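GH127 beta-L-arabinofuranoside (Geobacillus stearothermophilus, PDB 4QJY) probably hydrolyses terminal beta-L-arabinofuranosyl linkages in plant-derived arabino-oligosaccharides, as a glycoside hydrolase of family 127. Local coordinates at residues Met532-Ile537 and Leu581-Glu586; Pro568-Leu573 and Glu638-Val643. One frame throughout, in Å; residues are numbered along the deposited sequence.

Contact 1 (Met532-Ile537 and Leu581-Glu586)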
loop_
_atom_site.group_PDB
_atom_site.type_symbol
_atom_site.label_atom_id
_atom_site.label_comp_id
_atom_site.label_asym_id
_atom_site.label_seq_id
_atom_site.Cartn_x
_atom_site.Cartn_y
_atom_site.Cartn_z
ATOM N N MET A 532 25.378 6.440 26.849
ATOM C CA MET A 532 24.685 6.576 25.594
ATOM C C MET A 532 25.529 6.000 24.450
ATOM O O MET A 532 26.040 6.746 23.630
ATOM C CB MET A 532 24.375 8.049 25.300
ATOM C CG MET A 532 23.113 8.551 25.976
ATOM S SD MET A 532 22.699 10.193 25.326
ATOM C CE MET A 532 21.358 10.496 26.478
ATOM N N PRO A 533 25.606 4.660 24.354
ATOM C CA PRO A 533 26.236 4.106 23.163
ATOM C C PRO A 533 25.302 4.191 21.921
ATOM O O PRO A 533 24.042 4.311 22.056
ATOM C CB PRO A 533 26.476 2.639 23.572
ATOM C CG PRO A 533 25.296 2.338 24.466
ATOM C CD PRO A 533 25.046 3.615 25.221
ATOM N N VAL A 534 25.884 4.077 20.726
ATOM C CA VAL A 534 25.094 3.863 19.544
ATOM C C VAL A 534 24.568 2.436 19.609
ATOM O O VAL A 534 25.315 1.553 19.824
ATOM C CB VAL A 534 25.893 4.049 18.293
ATOM C CG1 VAL A 534 25.011 3.753 17.085
ATOM C CG2 VAL A 534 26.430 5.476 18.222
ATOM N N GLU A 535 23.263 2.244 19.526
ATOM C CA GLU A 535 22.649 0.936 19.639
ATOM C C GLU A 535 22.085 0.493 18.276
ATOM O O GLU A 535 21.611 1.307 17.501
ATOM C CB GLU A 535 21.492 0.978 20.651
ATOM C CG GLU A 535 21.860 1.264 22.120
ATOM C CD GLU A 535 22.505 0.090 22.840
ATOM O OE1 GLU A 535 22.748 -0.967 22.197
ATOM O OE2 GLU A 535 22.766 0.198 24.079
ATOM N N ARG A 536 22.163 -0.799 17.973
ATOM C CA ARG A 536 21.434 -1.317 16.855
ATOM C C ARG A 536 20.193 -1.949 17.314
ATOM O O ARG A 536 20.257 -2.942 18.025
ATOM C CB ARG A 536 22.185 -2.415 16.199
ATOM C CG ARG A 536 23.414 -1.960 15.497
ATOM C CD ARG A 536 23.932 -3.232 14.899
ATOM N NE ARG A 536 25.042 -2.979 14.061
ATOM C CZ ARG A 536 25.253 -3.578 12.902
ATOM N NH1 ARG A 536 24.394 -4.470 12.395
ATOM N NH2 ARG A 536 26.344 -3.236 12.240
ATOM N N ILE A 537 19.064 -1.408 16.868
ATOM C CA ILE A 537 17.775 -1.834 17.374
ATOM C C ILE A 537 17.147 -2.827 16.370
ATOM O O ILE A 537 17.145 -2.601 15.153
ATOM C CB ILE A 537 16.882 -0.597 17.659
ATOM C CG1 ILE A 537 17.594 0.359 18.629
ATOM C CG2 ILE A 537 15.555 -1.038 18.248
ATOM C CD1 ILE A 537 17.779 -0.264 20.001
ATOM N N LEU A 581 30.673 2.050 14.218
ATOM C CA LEU A 581 29.740 3.146 14.532
ATOM C C LEU A 581 30.377 4.105 15.493
ATOM O O LEU A 581 30.914 3.665 16.487
ATOM C CB LEU A 581 28.474 2.609 15.166
ATOM C CG LEU A 581 27.706 1.666 14.255
ATOM C CD1 LEU A 581 26.585 0.984 14.996
ATOM C CD2 LEU A 581 27.177 2.411 13.056
ATOM N N GLU A 582 30.337 5.391 15.150
ATOM C CA GLU A 582 30.877 6.486 15.965
ATOM C C GLU A 582 29.754 7.489 16.045
ATOM O O GLU A 582 28.853 7.498 15.193
ATOM C CB GLU A 582 32.099 7.212 15.331
ATOM C CG GLU A 582 33.367 6.379 15.073
ATOM C CD GLU A 582 34.193 5.963 16.320
ATOM O OE1 GLU A 582 34.977 5.007 16.151
ATOM O OE2 GLU A 582 34.091 6.553 17.449
ATOM N N ALA A 583 29.824 8.353 17.054
ATOM C CA ALA A 583 28.890 9.464 17.183
ATOM C C ALA A 583 29.669 10.701 17.529
ATOM O O ALA A 583 30.643 10.599 18.231
ATOM C CB ALA A 583 27.841 9.155 18.246
ATOM N N HIS A 584 29.253 11.858 17.043
ATOM C CA HIS A 584 29.878 13.118 17.439
ATOM C C HIS A 584 28.901 14.288 17.291
ATOM O O HIS A 584 27.958 14.218 16.546
ATOM C CB HIS A 584 31.163 13.370 16.617
ATOM C CG HIS A 584 30.919 13.759 15.198
ATOM N ND1 HIS A 584 30.861 12.843 14.171
ATOM C CD2 HIS A 584 30.714 14.970 14.628
ATOM C CE1 HIS A 584 30.608 13.466 13.032
ATOM N NE2 HIS A 584 30.525 14.762 13.279
ATOM N N PHE A 585 29.123 15.367 18.017
ATOM C CA PHE A 585 28.204 16.481 18.021
ATOM C C PHE A 585 28.541 17.468 16.904
ATOM O O PHE A 585 29.697 17.758 16.644
ATOM C CB PHE A 585 28.260 17.183 19.356
ATOM C CG PHE A 585 27.202 18.221 19.535
ATOM C CD1 PHE A 585 25.864 17.861 19.592
ATOM C CD2 PHE A 585 27.539 19.559 19.663
ATOM C CE1 PHE A 585 24.882 18.819 19.773
ATOM C CE2 PHE A 585 26.559 20.523 19.853
ATOM C CZ PHE A 585 25.224 20.151 19.912
ATOM N N GLU A 586 27.516 17.936 16.210
ATOM C CA GLU A 586 27.689 18.893 15.118
ATOM C C GLU A 586 26.911 20.108 15.565
ATOM O O GLU A 586 25.713 20.139 15.425
ATOM C CB GLU A 586 27.110 18.347 13.823
ATOM C CG GLU A 586 27.947 17.255 13.214
ATOM C CD GLU A 586 29.105 17.777 12.385
ATOM O OE1 GLU A 586 29.291 19.008 12.370
ATOM O OE2 GLU A 586 29.824 16.957 11.743
#
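Val-534 and Leu-581 meet through their methyl groups, with their side chains crossing at about a right angle: CG1 of Val-534 lies 3.8 Å from CD1 of Leu-581. The valine's two branches meet different residues of 581-586. CG1 stands anti to the backbone N (chi1 178°) and faces the leucine, while CG2, beside that N, reaches CB of Ala-583 at 3.9 Å. A beta-branched residue suits this place because one short side chain can serve two neighbours, and the alanine lets the segments approach without a long side chain between them. Between Leu-581 and Ala-583, Glu-582 points its CB away from 532-537.

Arg-536 borders the same patch. Its side chain runs out so that NE comes 4.4 Å from CD1 of Leu-581, the guanidinium meeting the methyl obliquely, while its NH2 is hydrogen-bonded to the carbonyl O of Pro-576 earlier on strand 574-586. Ile-596 of strand 593-603 also touches Val-534.

The segments belong to different strands of the C-terminal beta domain and meet through side chains, near its surface. As apolar carbon supplies most of the contact, its cohesion probably comes from dispersion and the shedding of water, with little directional demand.

Contact 2 (Pro568-Leu573 and Glu638-Val643)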
loop_
_atom_site.group_PDB
_atom_site.type_symbol
_atom_site.label_atom_id
_atom_site.label_comp_id
_atom_site.label_asym_id
_atom_site.label_seq_id
_atom_site.Cartn_x
_atom_site.Cartn_y
_atom_site.Cartn_z
ATOM N N PRO A 568 21.296 8.725 -3.434
ATOM C CA PRO A 568 20.006 8.063 -3.695
ATOM C C PRO A 568 20.016 6.562 -3.430
ATOM O O PRO A 568 21.063 5.953 -3.178
ATOM C CB PRO A 568 19.756 8.338 -5.190
ATOM C CG PRO A 568 21.113 8.648 -5.762
ATOM C CD PRO A 568 21.853 9.359 -4.640
ATOM N N ASN A 569 18.840 5.967 -3.542
ATOM C CA ASN A 569 18.671 4.545 -3.329
ATOM C C ASN A 569 19.189 4.002 -1.977
ATOM O O ASN A 569 20.086 3.200 -1.906
ATOM C CB ASN A 569 19.210 3.685 -4.500
ATOM C CG ASN A 569 18.543 2.278 -4.510
ATOM O OD1 ASN A 569 17.817 1.931 -3.575
ATOM N ND2 ASN A 569 18.724 1.515 -5.575
ATOM N N LEU A 570 18.534 4.436 -0.924
ATOM C CA LEU A 570 18.823 4.056 0.423
ATOM C C LEU A 570 18.423 2.627 0.725
ATOM O O LEU A 570 18.867 2.059 1.709
ATOM C CB LEU A 570 18.114 5.037 1.399
ATOM C CG LEU A 570 18.551 6.514 1.256
ATOM C CD1 LEU A 570 17.859 7.406 2.271
ATOM C CD2 LEU A 570 20.056 6.656 1.367
ATOM N N ALA A 571 17.562 2.050 -0.100
ATOM C CA ALA A 571 17.297 0.637 -0.005
ATOM C C ALA A 571 18.575 -0.164 -0.361
ATOM O O ALA A 571 18.823 -1.195 0.244
ATOM C CB ALA A 571 16.148 0.258 -0.912
ATOM N N ASN A 572 19.378 0.347 -1.304
ATOM C CA ASN A 572 20.662 -0.271 -1.708
ATOM C C ASN A 572 21.837 0.123 -0.797
ATOM O O ASN A 572 22.899 0.610 -1.244
ATOM C CB ASN A 572 20.963 0.096 -3.183
ATOM C CG ASN A 572 22.181 -0.625 -3.748
ATOM O OD1 ASN A 572 22.943 -0.105 -4.618
ATOM N ND2 ASN A 572 22.376 -1.828 -3.270
ATOM N N LEU A 573 21.619 -0.048 0.497
ATOM C CA LEU A 573 22.599 0.327 1.549
ATOM C C LEU A 573 22.489 -0.715 2.621
ATOM O O LEU A 573 21.430 -0.922 3.158
ATOM C CB LEU A 573 22.320 1.685 2.190
ATOM C CG LEU A 573 23.229 2.867 1.860
ATOM C CD1 LEU A 573 22.718 4.169 2.456
ATOM C CD2 LEU A 573 24.645 2.657 2.341
ATOM N N GLU A 638 14.007 17.915 -0.301
ATOM C CA GLU A 638 13.314 16.723 -0.647
ATOM C C GLU A 638 14.315 15.633 -0.971
ATOM O O GLU A 638 15.295 15.881 -1.663
ATOM C CB GLU A 638 12.429 16.982 -1.865
ATOM C CG GLU A 638 11.595 15.790 -2.280
ATOM C CD GLU A 638 10.534 16.158 -3.289
ATOM O OE1 GLU A 638 10.624 17.218 -3.924
ATOM O OE2 GLU A 638 9.605 15.403 -3.490
ATOM N N GLY A 639 14.066 14.431 -0.437
ATOM C CA GLY A 639 14.846 13.276 -0.803
ATOM C C GLY A 639 14.424 12.029 -0.075
ATOM O O GLY A 639 13.534 12.004 0.781
ATOM N N GLU A 640 15.099 10.964 -0.411
ATOM C CA GLU A 640 14.844 9.699 0.217
ATOM C C GLU A 640 15.178 9.737 1.719
ATOM O O GLU A 640 16.129 10.409 2.142
ATOM C CB GLU A 640 15.701 8.631 -0.464
ATOM C CG GLU A 640 15.296 8.369 -1.893
ATOM C CD GLU A 640 15.953 7.118 -2.476
ATOM O OE1 GLU A 640 16.205 6.155 -1.725
ATOM O OE2 GLU A 640 16.201 7.090 -3.706
ATOM N N MET A 641 14.425 8.969 2.500
ATOM C CA MET A 641 14.723 8.825 3.946
ATOM C C MET A 641 14.344 7.428 4.380
ATOM O O MET A 641 13.349 6.896 3.913
ATOM C CB MET A 641 13.994 9.902 4.772
ATOM C CG MET A 641 14.236 9.814 6.266
ATOM S SD MET A 641 13.237 8.525 7.026
ATOM C CE MET A 641 11.634 9.347 7.063
ATOM N N VAL A 642 15.164 6.827 5.243
ATOM C CA VAL A 642 14.883 5.518 5.804
ATOM C C VAL A 642 15.287 5.494 7.288
ATOM O O VAL A 642 16.346 5.966 7.666
ATOM C CB VAL A 642 15.635 4.376 5.069
ATOM C CG1 VAL A 642 15.408 3.048 5.771
ATOM C CG2 VAL A 642 15.051 4.142 3.705
ATOM N N VAL A 643 14.456 4.881 8.106
ATOM C CA VAL A 643 14.805 4.595 9.458
ATOM C C VAL A 643 15.323 3.182 9.577
ATOM O O VAL A 643 16.376 3.003 10.138
ATOM C CB VAL A 643 13.612 4.815 10.390
ATOM C CG1 VAL A 643 13.833 4.192 11.778
ATOM C CG2 VAL A 643 13.386 6.295 10.512
HETATM O O HOH W 1 15.256 3.702 -1.951
#
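Glu-640 holds the turn at Asn-569 and Leu-570 by two backbone N-H groups. Leu-570 N gives a nearly straight bond to OE1 of Glu-640 (3.0 Å, 168°), arriving on the syn side but tilted about 33° out of the carboxylate plane, and Asn-569 N reaches OE2 of Glu-640 at 2.9 Å from above that plane. A glutamate suits this place because its chain, extended beyond CG, carries the carboxylate across to two successive amides. A water also donates to OE1 of Glu-640 at 2.6 Å and weakly accepts from Ala-571 N.

Beneath the carboxylate, Leu-570 slides past the glutamate in the opposite direction. Its CD1 lies 3.7 Å from Glu-640 CB, and its CB meets CG2 of Val-642 at 3.9 Å, so branched apolar side chains back the polar grip.

Further out, Glu-640 OE2 forms a salt bridge with Arg-544 of the second subunit, a charge likely to favour the ionised carboxylate. Asn-569 ND2 bonds to the carbonyl O of Pro-541 of that subunit, while OE1 of Glu-563 accepts from the backbone N of Glu-640. An alanine in place of Glu-640 would probably leave the two turn amides without their acceptors and Arg-544 of the second subunit without this partner.

Asn-569 OD1 accepts from Asn-572 N at 3.2 Å. The arrangement is a type I beta turn, Asn-569 to Asn-572, with an Asx motif, its leading amides bound by a carboxylate that ties the loop before strand 574-586 to the start of strand 641-647 at the dimer interface.

Contacts 1 and 2 lie in the C-terminal domain of the family 127 enzyme, their centres about 20 Å apart and their nearest atoms about 8 Å apart, so they do not touch. One mixed sheet links them: segment 581-586 is the end of strand 574-586, which the loop of contact 2 leads into, and strand 641-647 runs parallel beside that strand. Their segments alternate along the chain. Contact 1 is mainly apolar and near the surface; contact 2 is buried and combines amide–carboxylate bonds with leucine packing, yet residues of both segment pairs reach the second subunit. Their centres lie about 26 and 27 Å from the centre of the chain, on the same side of it.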